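Local coordinates for protein Rv1364c/MT1410 (Mycobacterium tuberculosis, PDB 3KE6), which probably regulates a sigma factor, joining an RsbU-like, manganese-binding PP2C-type phosphatase domain to an RsbW-like serine kinase (anti-sigma factor) domain, at residues G70-V73 / E78-A81; M83-T88 / K112-S117; T121-S126 / I183-D188. One frame throughout, in Å; residues are numbered along the deposited sequence.

Contact 1 of 3, residues G70-V73 / E78-A81; sequences GDVV and EAAA. With MN (manganese (II) ion), chain E; MN (manganese (II) ion), chain F.
Val72 lays its CG1 methyl over the backbone and side chain of Ala79, in the first turn of helix 77-95. CG1 lies 3.8 Å from Ala79 O and 4.3 Å from Ala79 CB, a meeting of apolar surfaces with no hydrogen bond between the segments. The torsion behind it sets CG1 anti to the backbone N (chi1 168°), which leaves CG2 beside that N and facing further along the helix, where Val72 also packs on Val82, Met83 and Leu86. The CB of Val73 points away from the helix, and the residue takes part through its carbonyl: Val73 O is 3.9 Å from Ala79 CB, so the small methyl sits close to both the Val72 branch and the chain just after it.

The same short run carries two manganese ions. With CG of Asp71 anti to its own N (chi1 -165°), the carboxylate stands out from the side of the strand's last residue and divides its oxygens: OD1 binds one manganese at 2.2 Å, while OD2 binds the other. Val72 O, on the main chain, joins OD1 on the first ion at 2.2 Å, together with waters 1, 2 and 3. Water 1 lies 2.2 Å from each ion and bridges them, and the two manganese ions are 3.5 Å apart. Waters 4 and 5, Asp188 and Asp247 complete the ligands of the second ion.

A carboxylate and a water spanning two metals are characteristic of the dinuclear centre of PP2C-type phosphatases, in which a metal-bridging water is thought to attack the phosphate. Here one residue, Val72, has its side chain packed against the helix and its carbonyl on manganese, so the apolar contact probably helps to hold a metal-binding oxygen in position.

Contact 2 of 3, residues M83-T88 / K112-S117; sequences MSQLRT and KQVPGS
A chi1 of -69° turns CG of Gln85 anti to its carbonyl carbon, and the extended chain beyond it carries the terminal amide out from the helix to Val114. In Val114, CG1 lies anti to the backbone N (chi1 179°) and CG2 beside that N, and the amide spans the two methyls: as modelled, NE2 is 3.8 Å from Val114 CG1, and OE1 is 3.8 Å from Val114 CG2. The side chains run past each other in opposite directions, meeting by van der Waals contact alone. At the next residue, Leu86 extends its CD2 to 4.1 Å from Ser117 CB. Here helix 77-95 of the phosphatase domain is met by the loop that leads from helix 100-110 into strand 121-128. A type II beta turn from Val114 to Ser117 shapes that loop, with Gly116 at its third position in a positive-phi conformation (85°), and brings both contacting side chains round to the helix. Leu86 is buried, packing also on Ala120 and on Trp55 of strand 54-60, whereas Gln85 lies at the exposed margin.

Contact 3 of 3, residues T121-S126 / I183-D188; sequences TMCVGS and ILFYTD. With MN (manganese (II) ion), chain F.
The strand segments 121-126 and 183-186 run roughly antiparallel, at 156° with their axes 8.4 Å apart, nearest at Cys123 and Phe185 and without any hydrogen bond between them. Side chains fill the gap. Phe185 rises from its strand and presents one ring face to Cys123, whose SG stands 3.9 Å from the Phe185 ring centroid, 29° off the ring normal; this is a sulfur-aromatic contact over the face. The sulfur reaches it because SG is anti to the backbone N of Cys123 (chi1 179°). The rim of the same ring is turned to the backbone of the opposing strand: Cys123 O lies in the ring plane at the edge, and Gly125 N is 3.7 Å from Phe185 CZ. With no side chain at Gly125, the ring can come up close to the main chain there. Val69 packs on Phe185 as well.

Just past the strand, Asp188 OD1 binds at 2.2 Å the manganese ion it shares with Asp71, and OD2 accepts a hydrogen bond from water 5, itself a ligand of that ion. Two beta sheets packed face to face, with a metal centre at one end between them, form the beta sandwich of PP2C-type phosphatases.

How the contacts relate
From the N terminus, strand 64-71 ends in contact 1, a short closure in which the chain turns straight back into helix 77-95. Contact 2 opens further along that helix and closes a longer loop, passing through helix 100-110 before returning at 112-117. The chain then enters strand 121-128, which starts contact 3, the widest loop, closed by strand 182-186 of the other sheet. The three follow in series, neither nested nor crossed. Contacts 1 and 2 adjoin along helix 77-95, where Val73 CG2 also comes near Gly116 O. Contacts 1 and 3 share a manganese ion and are joined by Asp71 N and Thr121 O, a probable hydrogen bond between neighbouring strands. Together they tie helical layer, both sheets and metal site.

Contact 1 of 3, residues G70-V73 / E78-A81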
loop_
_atom_site.group_PDB
_atom_site.type_symbol
_atom_site.label_atom_id
_atom_site.label_comp_id
_atom_site.label_asym_id
_atom_site.label_seq_id
_atom_site.Cartn_x
_atom_site.Cartn_y
_atom_site.Cartn_z
ATOM N N GLY A 70 -8.362 1.081 -11.902
ATOM C CA GLY A 70 -8.744 1.159 -13.310
ATOM C C GLY A 70 -9.652 0.038 -13.772
ATOM O O GLY A 70 -9.632 -1.039 -13.190
ATOM N N ASP A 71 -10.437 0.302 -14.828
ATOM C CA ASP A 71 -11.420 -0.655 -15.381
ATOM C C ASP A 71 -11.352 -0.650 -16.924
ATOM O O ASP A 71 -11.597 0.373 -17.565
ATOM C CB ASP A 71 -12.862 -0.349 -14.890
ATOM C CG ASP A 71 -13.830 -1.512 -15.133
ATOM O OD1 ASP A 71 -13.390 -2.496 -15.754
ATOM O OD2 ASP A 71 -15.030 -1.475 -14.724
ATOM N N VAL A 72 -11.016 -1.801 -17.499
ATOM C CA VAL A 72 -10.946 -1.988 -18.945
ATOM C C VAL A 72 -12.242 -2.665 -19.407
ATOM O O VAL A 72 -12.735 -3.561 -18.734
ATOM C CB VAL A 72 -9.710 -2.861 -19.316
ATOM C CG1 VAL A 72 -9.761 -3.306 -20.745
ATOM C CG2 VAL A 72 -8.432 -2.103 -19.057
ATOM N N VAL A 73 -12.783 -2.253 -20.552
ATOM C CA VAL A 73 -14.084 -2.772 -21.017
ATOM C C VAL A 73 -14.036 -4.260 -21.388
ATOM O O VAL A 73 -13.092 -4.709 -22.037
ATOM C CB VAL A 73 -14.661 -1.969 -22.238
ATOM C CG1 VAL A 73 -15.008 -0.542 -21.836
ATOM C CG2 VAL A 73 -13.694 -1.967 -23.412
ATOM N N GLU A 78 -9.176 -11.311 -23.107
ATOM C CA GLU A 78 -8.670 -10.151 -23.843
ATOM C C GLU A 78 -8.568 -8.901 -22.968
ATOM O O GLU A 78 -7.636 -8.109 -23.132
ATOM C CB GLU A 78 -9.576 -9.841 -25.044
ATOM C CG GLU A 78 -9.483 -10.849 -26.178
ATOM C CD GLU A 78 -10.558 -10.648 -27.267
ATOM O OE1 GLU A 78 -11.766 -10.534 -26.930
ATOM O OE2 GLU A 78 -10.194 -10.619 -28.469
ATOM N N ALA A 79 -9.526 -8.719 -22.059
ATOM C CA ALA A 79 -9.526 -7.554 -21.161
ATOM C C ALA A 79 -8.346 -7.532 -20.167
ATOM O O ALA A 79 -7.816 -6.467 -19.866
ATOM C CB ALA A 79 -10.854 -7.453 -20.410
ATOM N N ALA A 80 -7.948 -8.694 -19.656
ATOM C CA ALA A 80 -6.777 -8.785 -18.782
ATOM C C ALA A 80 -5.524 -8.255 -19.483
ATOM O O ALA A 80 -4.828 -7.402 -18.941
ATOM C CB ALA A 80 -6.559 -10.225 -18.320
ATOM N N ALA A 81 -5.265 -8.756 -20.692
ATOM C CA ALA A 81 -4.117 -8.353 -21.502
ATOM C C ALA A 81 -4.019 -6.833 -21.662
ATOM O O ALA A 81 -2.945 -6.245 -21.471
ATOM C CB ALA A 81 -4.180 -9.026 -22.868
HETATM MN MN MN E . -14.434 -3.586 -17.357
HETATM MN MN MN F . -16.629 -2.574 -14.853
HETATM O O HOH W 1 -16.184 -4.270 -16.206
HETATM O O HOH W 2 -16.186 -3.308 -18.684
HETATM O O HOH W 3 -13.967 -5.620 -18.056
HETATM O O HOH W 4 -15.565 -3.617 -13.213
HETATM O O HOH W 5 -18.121 -1.842 -16.304
#

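Contact 2 of 3, residues M83-T88 / K112-S117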
loop_
_atom_site.group_PDB
_atom_site.type_symbol
_atom_site.label_atom_id
_atom_site.label_comp_id
_atom_site.label_asym_id
_atom_site.label_seq_id
_atom_site.Cartn_x
_atom_site.Cartn_y
_atom_site.Cartn_z
ATOM N N MET A 83 -5.540 -4.659 -19.632
ATOM C CA MET A 83 -5.280 -4.142 -18.286
ATOM C C MET A 83 -3.792 -4.211 -17.914
ATOM O O MET A 83 -3.235 -3.272 -17.335
ATOM C CB MET A 83 -6.115 -4.896 -17.250
ATOM C CG MET A 83 -5.715 -4.631 -15.813
ATOM S SD MET A 83 -4.334 -5.634 -15.196
ATOM C CE MET A 83 -4.825 -7.281 -15.698
ATOM N N SER A 84 -3.157 -5.325 -18.248
ATOM C CA SER A 84 -1.758 -5.548 -17.906
ATOM C C SER A 84 -0.829 -4.492 -18.502
ATOM O O SER A 84 0.106 -4.023 -17.841
ATOM C CB SER A 84 -1.324 -6.920 -18.397
ATOM O OG SER A 84 0.046 -7.141 -18.089
ATOM N N GLN A 85 -1.099 -4.129 -19.753
ATOM C CA GLN A 85 -0.306 -3.128 -20.449
ATOM C C GLN A 85 -0.503 -1.726 -19.885
ATOM O O GLN A 85 0.452 -0.957 -19.778
ATOM C CB GLN A 85 -0.641 -3.131 -21.934
ATOM C CG GLN A 85 -0.177 -4.371 -22.662
ATOM C CD GLN A 85 -0.292 -4.206 -24.165
ATOM O OE1 GLN A 85 0.556 -3.551 -24.800
ATOM N NE2 GLN A 85 -1.347 -4.777 -24.745
ATOM N N LEU A 86 -1.743 -1.393 -19.547
ATOM C CA LEU A 86 -2.061 -0.069 -19.032
ATOM C C LEU A 86 -1.474 0.109 -17.666
ATOM O O LEU A 86 -0.953 1.174 -17.336
ATOM C CB LEU A 86 -3.563 0.118 -18.911
ATOM C CG LEU A 86 -4.364 0.219 -20.204
ATOM C CD1 LEU A 86 -5.809 0.496 -19.833
ATOM C CD2 LEU A 86 -3.817 1.307 -21.101
ATOM N N ARG A 87 -1.605 -0.933 -16.860
ATOM C CA ARG A 87 -1.034 -0.935 -15.536
ATOM C C ARG A 87 0.475 -0.708 -15.625
ATOM O O ARG A 87 0.994 0.185 -14.991
ATOM C CB ARG A 87 -1.349 -2.265 -14.859
ATOM C CG ARG A 87 -0.669 -2.481 -13.537
ATOM C CD ARG A 87 -1.122 -3.789 -12.909
ATOM N NE ARG A 87 -0.870 -4.974 -13.743
ATOM C CZ ARG A 87 -1.357 -6.191 -13.489
ATOM N NH1 ARG A 87 -1.102 -7.206 -14.313
ATOM N NH2 ARG A 87 -2.125 -6.401 -12.425
ATOM N N THR A 88 1.176 -1.505 -16.419
ATOM C CA THR A 88 2.626 -1.319 -16.563
ATOM C C THR A 88 2.965 0.084 -17.086
ATOM O O THR A 88 3.966 0.686 -16.677
ATOM C CB THR A 88 3.272 -2.369 -17.501
ATOM O OG1 THR A 88 3.200 -3.668 -16.902
ATOM C CG2 THR A 88 4.724 -2.024 -17.765
ATOM N N LYS A 112 -3.352 4.492 -28.209
ATOM C CA LYS A 112 -3.365 4.237 -29.662
ATOM C C LYS A 112 -2.700 2.909 -30.055
ATOM O O LYS A 112 -3.117 2.257 -31.032
ATOM C CB LYS A 112 -2.630 5.349 -30.435
ATOM C CG LYS A 112 -3.080 6.791 -30.193
ATOM C CD LYS A 112 -2.573 7.708 -31.332
ATOM C CE LYS A 112 -2.534 9.203 -30.951
ATOM N NZ LYS A 112 -1.530 9.519 -29.864
ATOM N N GLN A 113 -1.646 2.542 -29.317
ATOM C CA GLN A 113 -0.871 1.335 -29.602
ATOM C C GLN A 113 -1.416 0.101 -28.890
ATOM O O GLN A 113 -0.947 -1.009 -29.149
ATOM C CB GLN A 113 0.603 1.511 -29.198
ATOM C CG GLN A 113 1.286 2.805 -29.673
ATOM C CD GLN A 113 1.330 2.981 -31.183
ATOM O OE1 GLN A 113 1.444 4.105 -31.679
ATOM N NE2 GLN A 113 1.256 1.877 -31.921
ATOM N N VAL A 114 -2.392 0.290 -28.002
ATOM C CA VAL A 114 -2.965 -0.809 -27.229
ATOM C C VAL A 114 -4.417 -1.032 -27.636
ATOM O O VAL A 114 -5.314 -0.458 -27.024
ATOM C CB VAL A 114 -2.884 -0.522 -25.700
ATOM C CG1 VAL A 114 -3.497 -1.654 -24.890
ATOM C CG2 VAL A 114 -1.438 -0.299 -25.275
ATOM N N PRO A 115 -4.663 -1.864 -28.670
ATOM C CA PRO A 115 -6.052 -2.151 -29.062
ATOM C C PRO A 115 -6.923 -2.614 -27.893
ATOM O O PRO A 115 -6.452 -3.371 -27.044
ATOM C CB PRO A 115 -5.901 -3.267 -30.110
ATOM C CG PRO A 115 -4.551 -3.028 -30.707
ATOM C CD PRO A 115 -3.699 -2.561 -29.543
ATOM N N GLY A 116 -8.165 -2.133 -27.844
ATOM C CA GLY A 116 -9.077 -2.435 -26.739
ATOM C C GLY A 116 -8.934 -1.517 -25.536
ATOM O O GLY A 116 -9.711 -1.604 -24.582
ATOM N N SER A 117 -7.947 -0.627 -25.570
ATOM C CA SER A 117 -7.681 0.267 -24.442
ATOM C C SER A 117 -8.548 1.519 -24.443
ATOM O O SER A 117 -8.587 2.225 -23.440
ATOM C CB SER A 117 -6.202 0.679 -24.412
ATOM O OG SER A 117 -5.802 1.286 -25.627
#

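Contact 3 of 3, residues T121-S126 / I183-D188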
loop_
_atom_site.group_PDB
_atom_site.type_symbol
_atom_site.label_atom_id
_atom_site.label_comp_id
_atom_site.label_asym_id
_atom_site.label_seq_id
_atom_site.Cartn_x
_atom_site.Cartn_y
_atom_site.Cartn_z
ATOM N N THR A 121 -11.256 3.220 -18.143
ATOM C CA THR A 121 -11.393 4.308 -17.167
ATOM C C THR A 121 -10.470 4.118 -15.944
ATOM O O THR A 121 -10.127 2.992 -15.554
ATOM C CB THR A 121 -12.822 4.425 -16.672
ATOM O OG1 THR A 121 -13.038 3.446 -15.653
ATOM C CG2 THR A 121 -13.793 4.209 -17.811
ATOM N N MET A 122 -10.070 5.237 -15.351
ATOM C CA MET A 122 -9.114 5.225 -14.256
ATOM C C MET A 122 -9.420 6.288 -13.247
ATOM O O MET A 122 -9.934 7.344 -13.562
ATOM C CB MET A 122 -7.699 5.488 -14.761
ATOM C CG MET A 122 -7.104 4.363 -15.561
ATOM S SD MET A 122 -5.782 4.993 -16.591
ATOM C CE MET A 122 -4.362 4.679 -15.549
ATOM N N CYS A 123 -9.051 5.998 -12.018
ATOM C CA CYS A 123 -9.052 6.982 -10.977
ATOM C C CYS A 123 -7.681 6.945 -10.266
ATOM O O CYS A 123 -7.303 5.937 -9.682
ATOM C CB CYS A 123 -10.211 6.684 -10.047
ATOM S SG CYS A 123 -10.348 7.785 -8.701
ATOM N N VAL A 124 -6.941 8.043 -10.373
ATOM C CA VAL A 124 -5.608 8.159 -9.812
ATOM C C VAL A 124 -5.555 9.283 -8.788
ATOM O O VAL A 124 -6.084 10.358 -9.028
ATOM C CB VAL A 124 -4.586 8.491 -10.899
ATOM C CG1 VAL A 124 -3.169 8.539 -10.303
ATOM C CG2 VAL A 124 -4.680 7.485 -12.043
ATOM N N GLY A 125 -4.890 9.037 -7.661
ATOM C CA GLY A 125 -4.701 10.056 -6.634
ATOM C C GLY A 125 -3.314 10.058 -6.006
ATOM O O GLY A 125 -2.638 9.025 -5.925
ATOM N N SER A 126 -2.889 11.237 -5.554
ATOM C CA SER A 126 -1.583 11.406 -4.947
ATOM C C SER A 126 -1.713 12.112 -3.606
ATOM O O SER A 126 -2.198 13.231 -3.536
ATOM C CB SER A 126 -0.668 12.201 -5.866
ATOM O OG SER A 126 0.689 11.981 -5.518
ATOM N N ILE A 183 -10.073 7.390 2.373
ATOM C CA ILE A 183 -10.610 7.546 1.032
ATOM C C ILE A 183 -10.648 6.200 0.298
ATOM O O ILE A 183 -9.720 5.415 0.394
ATOM C CB ILE A 183 -9.773 8.547 0.230
ATOM C CG1 ILE A 183 -10.435 8.836 -1.116
ATOM C CG2 ILE A 183 -8.383 8.019 -0.004
ATOM C CD1 ILE A 183 -9.695 9.878 -1.925
ATOM N N LEU A 184 -11.731 5.951 -0.436
ATOM C CA LEU A 184 -11.986 4.642 -1.042
ATOM C C LEU A 184 -12.109 4.698 -2.572
ATOM O O LEU A 184 -13.104 5.141 -3.120
ATOM C CB LEU A 184 -13.250 4.022 -0.431
ATOM C CG LEU A 184 -13.173 3.480 1.010
ATOM C CD1 LEU A 184 -12.825 4.552 2.054
ATOM C CD2 LEU A 184 -14.473 2.805 1.408
ATOM N N PHE A 185 -11.073 4.244 -3.249
ATOM C CA PHE A 185 -11.103 4.019 -4.687
ATOM C C PHE A 185 -11.801 2.680 -4.936
ATOM O O PHE A 185 -11.521 1.695 -4.242
ATOM C CB PHE A 185 -9.660 3.955 -5.241
ATOM C CG PHE A 185 -8.993 5.308 -5.423
ATOM C CD1 PHE A 185 -8.290 5.597 -6.585
ATOM C CD2 PHE A 185 -9.070 6.289 -4.444
ATOM C CE1 PHE A 185 -7.683 6.842 -6.765
ATOM C CE2 PHE A 185 -8.479 7.532 -4.628
ATOM C CZ PHE A 185 -7.785 7.808 -5.792
ATOM N N TYR A 186 -12.667 2.625 -5.941
ATOM C CA TYR A 186 -13.421 1.400 -6.259
ATOM C C TYR A 186 -13.763 1.354 -7.756
ATOM O O TYR A 186 -13.705 2.377 -8.440
ATOM C CB TYR A 186 -14.729 1.362 -5.452
ATOM C CG TYR A 186 -15.553 2.553 -5.781
ATOM C CD1 TYR A 186 -16.515 2.505 -6.768
ATOM C CD2 TYR A 186 -15.291 3.764 -5.181
ATOM C CE1 TYR A 186 -17.242 3.637 -7.108
ATOM C CE2 TYR A 186 -16.010 4.896 -5.500
ATOM C CZ TYR A 186 -16.982 4.826 -6.468
ATOM O OH TYR A 186 -17.680 5.950 -6.796
ATOM N N THR A 187 -14.153 0.183 -8.247
ATOM C CA THR A 187 -14.628 0.055 -9.613
ATOM C C THR A 187 -16.142 -0.048 -9.606
ATOM O O THR A 187 -16.745 -0.313 -8.563
ATOM C CB THR A 187 -14.022 -1.158 -10.352
ATOM O OG1 THR A 187 -14.070 -2.321 -9.515
ATOM C CG2 THR A 187 -12.594 -0.859 -10.762
ATOM N N ASP A 188 -16.739 0.148 -10.783
ATOM C CA ASP A 188 -18.188 0.186 -10.942
ATOM C C ASP A 188 -18.868 -1.123 -10.549
ATOM O O ASP A 188 -20.080 -1.158 -10.294
ATOM C CB ASP A 188 -18.582 0.617 -12.380
ATOM C CG ASP A 188 -18.072 -0.335 -13.478
ATOM O OD1 ASP A 188 -17.523 -1.421 -13.184
ATOM O OD2 ASP A 188 -18.217 0.023 -14.666
HETATM MN MN MN F . -16.629 -2.574 -14.853
HETATM O O HOH W 5 -18.121 -1.842 -16.304
HETATM O O HOH W 1 -16.184 -4.270 -16.206
HETATM O O HOH W 4 -15.565 -3.617 -13.213
#